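Local coordinates for C-glycoside 3-oxidase (Microbacterium trichothecenolyticum, PDB 7DVE), which uses FAD to oxidise the C3 hydroxyl of the sugar in C-glycosides such as isoorientin and mangiferin, passing the electrons to oxygen to give hydrogen peroxide, at residues Cys132-Asn136 with Leu154-Glu158; Ile141-Asp145 with Arg450-Ala454. All coordinates share one frame; numbering follows the deposited sequence.

Contact 1. Residues Cys132-Asn136 with Leu154-Glu158; sequences CPRPN and LSEGE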
loop_
_atom_site.group_PDB
_atom_site.type_symbol
_atom_site.label_atom_id
_atom_site.label_comp_id
_atom_site.label_asym_id
_atom_site.label_seq_id
_atom_site.Cartn_x
_atom_site.Cartn_y
_atom_site.Cartn_z
ATOM N N CYS A 132 -2.563 -9.603 -0.051
ATOM C CA CYS A 132 -2.020 -9.424 1.299
ATOM C C CYS A 132 -1.197 -10.611 1.796
ATOM O O CYS A 132 -1.521 -11.209 2.824
ATOM C CB CYS A 132 -3.147 -9.145 2.287
ATOM S SG CYS A 132 -3.942 -7.545 2.118
ATOM N N PRO A 133 -0.080 -10.932 1.148
ATOM C CA PRO A 133 0.794 -11.981 1.688
ATOM C C PRO A 133 1.530 -11.526 2.941
ATOM O O PRO A 133 1.669 -10.331 3.230
ATOM C CB PRO A 133 1.778 -12.251 0.549
ATOM C CG PRO A 133 1.868 -10.956 -0.175
ATOM C CD PRO A 133 0.521 -10.250 -0.012
ATOM N N ARG A 134 2.015 -12.530 3.705
ATOM C CA ARG A 134 2.907 -12.312 4.830
ATOM C C ARG A 134 4.348 -12.315 4.334
ATOM O O ARG A 134 4.667 -13.019 3.372
ATOM C CB ARG A 134 2.719 -13.405 5.878
ATOM C CG ARG A 134 1.429 -13.270 6.684
ATOM C CD ARG A 134 1.319 -14.353 7.735
ATOM N NE ARG A 134 0.079 -14.233 8.494
ATOM C CZ ARG A 134 -0.002 -14.373 9.809
ATOM N NH1 ARG A 134 1.067 -14.650 10.543
ATOM N NH2 ARG A 134 -1.184 -14.222 10.408
ATOM N N PRO A 135 5.228 -11.525 4.943
ATOM C CA PRO A 135 6.646 -11.605 4.586
ATOM C C PRO A 135 7.223 -12.949 5.008
ATOM O O PRO A 135 6.796 -13.548 5.999
ATOM C CB PRO A 135 7.278 -10.456 5.376
ATOM C CG PRO A 135 6.357 -10.259 6.553
ATOM C CD PRO A 135 4.981 -10.565 6.034
ATOM N N ASN A 136 8.206 -13.416 4.241
ATOM C CA ASN A 136 8.884 -14.681 4.495
ATOM C C ASN A 136 10.397 -14.467 4.563
ATOM O O ASN A 136 10.934 -13.529 3.968
ATOM C CB ASN A 136 8.519 -15.698 3.406
ATOM C CG ASN A 136 8.919 -17.121 3.767
ATOM O OD1 ASN A 136 9.111 -17.460 4.948
ATOM N ND2 ASN A 136 9.011 -17.979 2.752
ATOM N N LEU A 154 0.645 -9.488 12.425
ATOM C CA LEU A 154 0.128 -9.801 11.095
ATOM C C LEU A 154 -1.286 -10.385 11.182
ATOM O O LEU A 154 -2.144 -10.068 10.345
ATOM C CB LEU A 154 1.073 -10.751 10.371
ATOM C CG LEU A 154 2.473 -10.244 10.064
ATOM C CD1 LEU A 154 3.403 -11.424 9.915
ATOM C CD2 LEU A 154 2.503 -9.379 8.775
ATOM N N SER A 155 -1.555 -11.231 12.188
ATOM C CA SER A 155 -2.927 -11.697 12.412
ATOM C C SER A 155 -3.876 -10.529 12.650
ATOM O O SER A 155 -4.959 -10.469 12.057
ATOM C CB SER A 155 -2.987 -12.664 13.593
ATOM O OG SER A 155 -2.334 -13.880 13.278
ATOM N N GLU A 156 -3.472 -9.573 13.492
ATOM C CA GLU A 156 -4.312 -8.404 13.717
ATOM C C GLU A 156 -4.534 -7.600 12.429
ATOM O O GLU A 156 -5.643 -7.117 12.177
ATOM C CB GLU A 156 -3.702 -7.546 14.817
ATOM C CG GLU A 156 -4.106 -8.033 16.184
ATOM C CD GLU A 156 -5.571 -7.796 16.468
ATOM O OE1 GLU A 156 -6.422 -8.667 16.131
ATOM O OE2 GLU A 156 -5.861 -6.727 17.050
ATOM N N GLY A 157 -3.506 -7.461 11.587
ATOM C CA GLY A 157 -3.696 -6.747 10.328
ATOM C C GLY A 157 -4.632 -7.470 9.372
ATOM O O GLY A 157 -5.434 -6.837 8.674
ATOM N N GLU A 158 -4.526 -8.802 9.306
ATOM C CA GLU A 158 -5.490 -9.601 8.539
ATOM C C GLU A 158 -6.913 -9.425 9.064
ATOM O O GLU A 158 -7.876 -9.407 8.289
ATOM C CB GLU A 158 -5.090 -11.072 8.579
ATOM C CG GLU A 158 -3.854 -11.347 7.736
ATOM C CD GLU A 158 -3.035 -12.517 8.243
ATOM O OE1 GLU A 158 -3.455 -13.182 9.223
ATOM O OE2 GLU A 158 -1.968 -12.781 7.648
HETATM O O HOH W 1 -1.905 -13.005 5.163
#
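Arg134 and Glu158 form a bidentate salt bridge that pins the loop after strand 116-117 to helix 149-161 of this GMC oxidoreductase. The arginine is gripped side-on: NE donates to Glu158 OE2 at 2.6 Å, meeting its syn lone pair, while NH2 reaches Glu158 OE1 at 2.8 Å along a fairly straight bond (162°). A carboxylate suits this place because its two oxygens can accept from NE and NH2 at once, although the guanidinium and carboxylate planes are twisted 41° apart. Full extension from CG to NE (chi3 -179°) carries the arginine head across to the helix, a span that suits this long residue.

Ser155, one helical turn before Glu158, adds a hydrogen bond to an uncharged acceptor: Arg134 NH2 donates to Ser155 OG at 3.1 Å, the small hydroxyl fitting at the guanidinium edge. A water donates to Glu158 OE2 and to Cys132 O, linking the carboxylate to the loop backbone as well.

Apolar contacts come from Leu154. Its CB sits over the centre of one guanidinium face, 3.8 Å from Arg134 CZ, and Leu154 CD2 touches Pro135 CD, an atom of the proline ring, at 3.9 Å.

With NE and NH2 both engaged, the guanidinium probably has little freedom to rotate, and its positive charge probably helps keep Glu158 ionised.

Contact 2. Residues Ile141-Asp145 with Arg450-Ala454; sequences IGFLD and RMGLA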
loop_
_atom_site.group_PDB
_atom_site.type_symbol
_atom_site.label_atom_id
_atom_site.label_comp_id
_atom_site.label_asym_id
_atom_site.label_seq_id
_atom_site.Cartn_x
_atom_site.Cartn_y
_atom_site.Cartn_z
ATOM N N ILE A 141 10.915 -8.706 9.635
ATOM C CA ILE A 141 11.644 -7.876 10.588
ATOM C C ILE A 141 12.043 -8.761 11.774
ATOM O O ILE A 141 11.200 -9.242 12.538
ATOM C CB ILE A 141 10.825 -6.655 11.016
ATOM C CG1 ILE A 141 10.564 -5.768 9.789
ATOM C CG2 ILE A 141 11.590 -5.862 12.032
ATOM C CD1 ILE A 141 9.323 -4.902 9.865
ATOM N N GLY A 142 13.347 -8.984 11.919
ATOM C CA GLY A 142 13.820 -10.017 12.821
ATOM C C GLY A 142 13.598 -9.694 14.285
ATOM O O GLY A 142 13.239 -10.577 15.073
ATOM N N PHE A 143 13.832 -8.441 14.687
ATOM C CA PHE A 143 13.638 -8.130 16.099
ATOM C C PHE A 143 12.172 -8.199 16.496
ATOM O O PHE A 143 11.874 -8.349 17.683
ATOM C CB PHE A 143 14.238 -6.769 16.474
ATOM C CG PHE A 143 13.813 -5.616 15.600
ATOM C CD1 PHE A 143 12.622 -4.939 15.837
ATOM C CD2 PHE A 143 14.640 -5.171 14.576
ATOM C CE1 PHE A 143 12.248 -3.853 15.052
ATOM C CE2 PHE A 143 14.272 -4.080 13.781
ATOM C CZ PHE A 143 13.077 -3.421 14.017
ATOM N N LEU A 144 11.258 -8.108 15.534
ATOM C CA LEU A 144 9.857 -8.368 15.813
ATOM C C LEU A 144 9.525 -9.847 15.730
ATOM O O LEU A 144 8.663 -10.309 16.474
ATOM C CB LEU A 144 8.965 -7.576 14.850
ATOM C CG LEU A 144 9.010 -6.063 15.070
ATOM C CD1 LEU A 144 7.993 -5.377 14.191
ATOM C CD2 LEU A 144 8.797 -5.712 16.556
ATOM N N ASP A 145 10.206 -10.594 14.848
ATOM C CA ASP A 145 9.939 -12.020 14.675
ATOM C C ASP A 145 10.427 -12.848 15.860
ATOM O O ASP A 145 9.825 -13.879 16.182
ATOM C CB ASP A 145 10.593 -12.527 13.389
ATOM C CG ASP A 145 9.812 -13.675 12.750
ATOM O OD1 ASP A 145 8.663 -13.912 13.165
ATOM O OD2 ASP A 145 10.338 -14.351 11.844
ATOM N N ARG A 450 12.112 4.276 8.109
ATOM C CA ARG A 450 12.177 2.897 8.576
ATOM C C ARG A 450 12.342 2.810 10.092
ATOM O O ARG A 450 12.987 3.655 10.731
ATOM C CB ARG A 450 13.332 2.164 7.876
ATOM C CG ARG A 450 14.566 2.972 7.854
ATOM C CD ARG A 450 15.864 2.182 7.947
ATOM N NE ARG A 450 16.267 1.417 6.773
ATOM C CZ ARG A 450 17.526 1.093 6.514
ATOM N NH1 ARG A 450 18.515 1.505 7.292
ATOM N NH2 ARG A 450 17.796 0.308 5.475
ATOM N N MET A 451 11.764 1.756 10.660
ATOM C CA MET A 451 11.906 1.492 12.078
ATOM C C MET A 451 13.217 0.760 12.338
ATOM O O MET A 451 13.705 -0.001 11.495
ATOM C CB MET A 451 10.713 0.674 12.589
ATOM C CG MET A 451 10.734 -0.801 12.203
ATOM S SD MET A 451 9.595 -1.798 13.198
ATOM C CE MET A 451 8.298 -0.616 13.576
ATOM N N GLY A 452 13.806 1.017 13.512
ATOM C CA GLY A 452 15.006 0.325 13.919
ATOM C C GLY A 452 14.996 0.100 15.417
ATOM O O GLY A 452 14.136 0.618 16.144
ATOM N N LEU A 453 15.967 -0.686 15.880
ATOM C CA LEU A 453 15.975 -1.017 17.299
ATOM C C LEU A 453 16.513 0.130 18.148
ATOM O O LEU A 453 16.148 0.249 19.323
ATOM C CB LEU A 453 16.798 -2.282 17.535
ATOM C CG LEU A 453 16.063 -3.519 18.027
ATOM C CD1 LEU A 453 17.076 -4.600 18.400
ATOM C CD2 LEU A 453 15.169 -3.160 19.204
ATOM N N ALA A 454 17.368 0.981 17.575
ATOM C CA ALA A 454 18.070 2.016 18.323
ATOM C C ALA A 454 18.164 3.287 17.494
ATOM O O ALA A 454 18.106 3.256 16.265
ATOM C CB ALA A 454 19.477 1.564 18.714
#
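With chi1 at 52°, Phe143 places CG between its backbone N and carbonyl carbon, and Met451, with chi1 at 75°, does the same; the two side chains thereby meet in a Met-aromatic contact. It joins the short helix 142-145 of this GMC oxidoreductase to the loop that precedes strand 473-475. The sulfur approaches the ring at its edge: Met451 SD is 5.0 Å from the centroid of the Phe143 ring and 3.8 Å from Phe143 CE1. The flexible chain and polarisable sulfur of methionine suit a place beside an aromatic rim.

Leucine covers a face instead. Leu453 CG makes a CH-pi contact 4.3 Å from the centroid of the Phe143 ring, and Ile141 CG2 lies over the opposite face, so the flat ring is held between two branched aliphatic chains. An alanine in place of Phe143 would remove the ring and would probably leave Met451 SD without its aromatic partner and open a gap between Ile141 and Leu453.

Gly452, bare of a side chain, brings its backbone near the ring, with CA 4.2 Å from Phe143 CZ. Beyond the phenyl group, the sulfur also touches the next residue of the helix, Leu144 CD1 lying 4.0 Å from Met451 SD.

Overall arrangement
The two contacts interlock along the chain: 141-145 of contact 2 falls between 132-136 and 154-158 of contact 1, with 450-454 far beyond. Their centres are 16 Å apart and their nearest atoms about 6 Å, without touching. Helix 490-510 connects them, since Pro135 and Glu158 of contact 1 and Leu144 and Met451 of contact 2 all pack on it. Contact 1 is polar at its heart, whereas contact 2 is apolar. Segment 132-136 begins right after FAD-binding Ala131; the side chain of Pro135 is about 10 Å from FAD and that of Met451 about 13 Å. The probable proton acceptor, His444, precedes 450-454 by six residues. The side chains of Leu154 and Met451 lie about 11 and 12 Å, respectively, from that of FAD-binding Asn478.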